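Local coordinates for protein periplasmic beta-glucosidase (Pseudomonas aeruginosa, PDB 6R5T) that probably hydrolyses terminal, non-reducing beta-D-glucosyl residues of its substrates, releasing beta-D-glucose, as a periplasmic family 3 glycoside hydrolase, at residues A[639-644]-A[653-658]. The protein carries 1 engineered substitution. Residues are numbered along the deposited sequence; the frame is centred on the assembly and turned at random. Where two conformers were deposited one is given.
Sequences ARVTLS and TVVQLY
L643, V641 and A639 face T653, V655 and L657 across the interior of the fibronectin type III-like beta sandwich, where strands 636-645 and 651-660 belong to opposing sheets. The two segments run nearly antiparallel, at 162°, with their axes 9.7 Å apart, so side chains rather than backbones bridge the gap. Between the two segments every contact is apolar. L643 does most: with CG anti to the backbone N (chi1 175°), its methyl end reaches between T653 and V655, CD2 lying 3.8 Å from T653 CG2 and 4.0 Å from V655 CG2. The other branch of V655 meets V641, CG1 to CG1 at 4.2 Å, so this valine touches two residues of 639-644. At the far end A639 CB meets L657 CD1 at 3.9 Å. I689 and V718, from strands 686-694 and 712-719, pack around the same layer.

The polar bonds lie on the faces turned away from this interior; the one behind 653-658 is itself buried. R640 forms salt bridges with E638 and E688. The amide of Q656 is held at both ends: NE2 donates to V654 O at 3.1 Å, from above the carbonyl plane, and also bonds G611 O, while Y658 OH donates to Q656 OE1 at 2.6 Å, in the carbonyl plane on a lone pair.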
ATOM      1  N   ALA A 639      34.022 -12.324   5.547  1.00 17.67           N
ATOM      2  CA  ALA A 639      34.085 -11.071   4.777  1.00 18.88           C
ATOM      3  C   ALA A 639      34.849 -10.093   5.645  1.00 19.41           C
ATOM      4  O   ALA A 639      34.408  -9.835   6.802  1.00 19.14           O
ATOM      5  CB  ALA A 639      32.697 -10.606   4.467  1.00 19.04           C
ATOM      6  N   ARG A 640      35.982  -9.620   5.135  1.00 21.22           N
ATOM      7  CA  ARG A 640      36.838  -8.728   5.923  1.00 21.24           C
ATOM      8  C   ARG A 640      36.938  -7.356   5.298  1.00 18.86           C
ATOM      9  O   ARG A 640      37.129  -7.208   4.069  1.00 18.52           O
ATOM     10  CB  ARG A 640      38.245  -9.306   6.068  1.00 25.97           C
ATOM     11  CG  ARG A 640      38.300 -10.513   6.981  1.00 30.62           C
ATOM     12  CD  ARG A 640      39.735 -10.975   7.222  1.00 38.61           C
ATOM     13  NE  ARG A 640      39.675 -12.238   7.951  1.00 42.76           N
ATOM     14  CZ  ARG A 640      40.334 -12.517   9.071  1.00 51.45           C
ATOM     15  NH1 ARG A 640      41.196 -11.656   9.590  1.00 52.21           N
ATOM     16  NH2 ARG A 640      40.162 -13.696   9.647  1.00 50.15           N
ATOM     17  N   VAL A 641      36.900  -6.360   6.173  1.00 18.30           N
ATOM     18  CA  VAL A 641      37.125  -4.972   5.768  1.00 19.27           C
ATOM     19  C   VAL A 641      37.792  -4.255   6.943  1.00 18.29           C
ATOM     20  O   VAL A 641      37.501  -4.616   8.094  1.00 19.63           O
ATOM     21  CB  VAL A 641      35.793  -4.348   5.344  1.00 21.66           C
ATOM     22  CG1 VAL A 641      34.854  -4.131   6.534  1.00 19.47           C
ATOM     23  CG2 VAL A 641      36.001  -3.131   4.521  1.00 27.08           C
ATOM     24  N   THR A 642      38.638  -3.290   6.641  1.00 18.45           N
ATOM     25  CA  THR A 642      39.231  -2.429   7.686  1.00 18.21           C
ATOM     26  C   THR A 642      38.496  -1.101   7.676  1.00 17.01           C
ATOM     27  O   THR A 642      38.484  -0.423   6.624  1.00 17.96           O
ATOM     28  CB  THR A 642      40.746  -2.272   7.529  1.00 20.41           C
ATOM     29  OG1 THR A 642      41.233  -3.613   7.630  1.00 24.47           O
ATOM     30  CG2 THR A 642      41.369  -1.426   8.621  1.00 20.87           C
ATOM     31  N   LEU A 643      38.014  -0.704   8.848  1.00 14.91           N
ATOM     32  CA  LEU A 643      37.412   0.627   9.067  1.00 14.88           C
ATOM     33  C   LEU A 643      38.455   1.553   9.674  1.00 15.95           C
ATOM     34  O   LEU A 643      39.083   1.139  10.676  1.00 17.58           O
ATOM     35  CB  LEU A 643      36.223   0.474   9.999  1.00 16.28           C
ATOM     36  CG  LEU A 643      35.548   1.772  10.419  1.00 15.80           C
ATOM     37  CD1 LEU A 643      34.786   2.414   9.271  1.00 16.37           C
ATOM     38  CD2 LEU A 643      34.637   1.543  11.618  1.00 17.73           C
ATOM     39  N   SER A 644      38.555   2.770   9.171  1.00 16.22           N
ATOM     40  CA  SER A 644      39.474   3.807   9.712  0.50 16.37           C
ATOM     41  C   SER A 644      38.717   5.101   9.996  1.00 17.76           C
ATOM     42  O   SER A 644      37.806   5.464   9.227  1.00 15.30           O
ATOM     43  CB  SER A 644      40.608   4.077   8.741  0.50 16.69           C
ATOM     44  OG  SER A 644      41.227   2.871   8.371  0.50 17.26           O
ATOM     45  N   THR A 653      30.738   4.668  14.030  1.00 14.61           N
ATOM     46  CA  THR A 653      29.880   4.428  12.856  1.00 15.24           C
ATOM     47  C   THR A 653      29.494   2.957  12.862  1.00 15.02           C
ATOM     48  O   THR A 653      29.855   2.197  13.792  1.00 15.73           O
ATOM     49  CB  THR A 653      30.558   4.859  11.556  1.00 15.88           C
ATOM     50  OG1 THR A 653      29.596   4.754  10.495  1.00 18.56           O
ATOM     51  CG2 THR A 653      31.734   3.992  11.190  1.00 16.29           C
ATOM     52  N   VAL A 654      28.652   2.591  11.916  1.00 13.33           N
ATOM     53  CA  VAL A 654      28.118   1.213  11.858  1.00 13.87           C
ATOM     54  C   VAL A 654      28.473   0.651  10.482  1.00 14.23           C
ATOM     55  O   VAL A 654      27.960   1.184   9.444  1.00 13.02           O
ATOM     56  CB  VAL A 654      26.608   1.166  12.079  1.00 14.46           C
ATOM     57  CG1 VAL A 654      26.124  -0.286  12.073  1.00 14.08           C
ATOM     58  CG2 VAL A 654      26.215   1.905  13.373  1.00 15.11           C
ATOM     59  N   VAL A 655      29.282  -0.393  10.458  1.00 12.97           N
ATOM     60  CA  VAL A 655      29.624  -1.108   9.215  1.00 14.14           C
ATOM     61  C   VAL A 655      28.541  -2.136   8.959  1.00 14.34           C
ATOM     62  O   VAL A 655      28.229  -2.937   9.878  1.00 13.50           O
ATOM     63  CB  VAL A 655      31.000  -1.760   9.289  1.00 14.60           C
ATOM     64  CG1 VAL A 655      31.328  -2.426   7.969  1.00 14.67           C
ATOM     65  CG2 VAL A 655      32.059  -0.724   9.629  1.00 15.54           C
ATOM     66  N   GLN A 656      27.921  -2.053   7.792  1.00 12.85           N
ATOM     67  CA  GLN A 656      26.750  -2.889   7.469  1.00 13.00           C
ATOM     68  C   GLN A 656      27.118  -3.892   6.375  1.00 12.97           C
ATOM     69  O   GLN A 656      27.778  -3.495   5.420  1.00 12.95           O
ATOM     70  CB  GLN A 656      25.604  -1.987   6.998  1.00 13.12           C
ATOM     71  CG  GLN A 656      25.230  -0.998   8.092  1.00 13.18           C
ATOM     72  CD  GLN A 656      24.690   0.311   7.567  1.00 13.44           C
ATOM     73  OE1 GLN A 656      23.838   0.322   6.660  1.00 12.48           O
ATOM     74  NE2 GLN A 656      25.099   1.418   8.190  1.00 13.82           N
ATOM     75  N   LEU A 657      26.653  -5.119   6.528  1.00 12.46           N
ATOM     76  CA  LEU A 657      26.839  -6.177   5.549  1.00 13.10           C
ATOM     77  C   LEU A 657      25.481  -6.557   4.993  1.00 11.60           C
ATOM     78  O   LEU A 657      24.585  -6.945   5.774  1.00 12.48           O
ATOM     79  CB  LEU A 657      27.565  -7.370   6.162  1.00 14.93           C
ATOM     80  CG  LEU A 657      27.922  -8.424   5.112  1.00 18.91           C
ATOM     81  CD1 LEU A 657      29.217  -9.110   5.451  1.00 20.68           C
ATOM     82  CD2 LEU A 657      26.801  -9.440   4.957  1.00 20.39           C
ATOM     83  N   TYR A 658      25.383  -6.567   3.674  1.00 11.50           N
ATOM     84  CA  TYR A 658      24.151  -6.959   2.970  1.00 11.65           C
ATOM     85  C   TYR A 658      24.483  -8.121   2.050  1.00 13.60           C
ATOM     86  O   TYR A 658      25.601  -8.204   1.518  1.00 13.82           O
ATOM     87  CB  TYR A 658      23.553  -5.798   2.164  1.00 11.19           C
ATOM     88  CG  TYR A 658      23.243  -4.594   3.016  1.00 11.03           C
ATOM     89  CD1 TYR A 658      24.188  -3.626   3.269  1.00 12.24           C
ATOM     90  CD2 TYR A 658      21.976  -4.417   3.555  1.00 11.28           C
ATOM     91  CE1 TYR A 658      23.889  -2.507   4.052  1.00 12.16           C
ATOM     92  CE2 TYR A 658      21.672  -3.321   4.338  1.00 11.61           C
ATOM     93  CZ  TYR A 658      22.613  -2.344   4.562  1.00 11.53           C
ATOM     94  OH  TYR A 658      22.231  -1.316   5.400  1.00 12.81           O
TER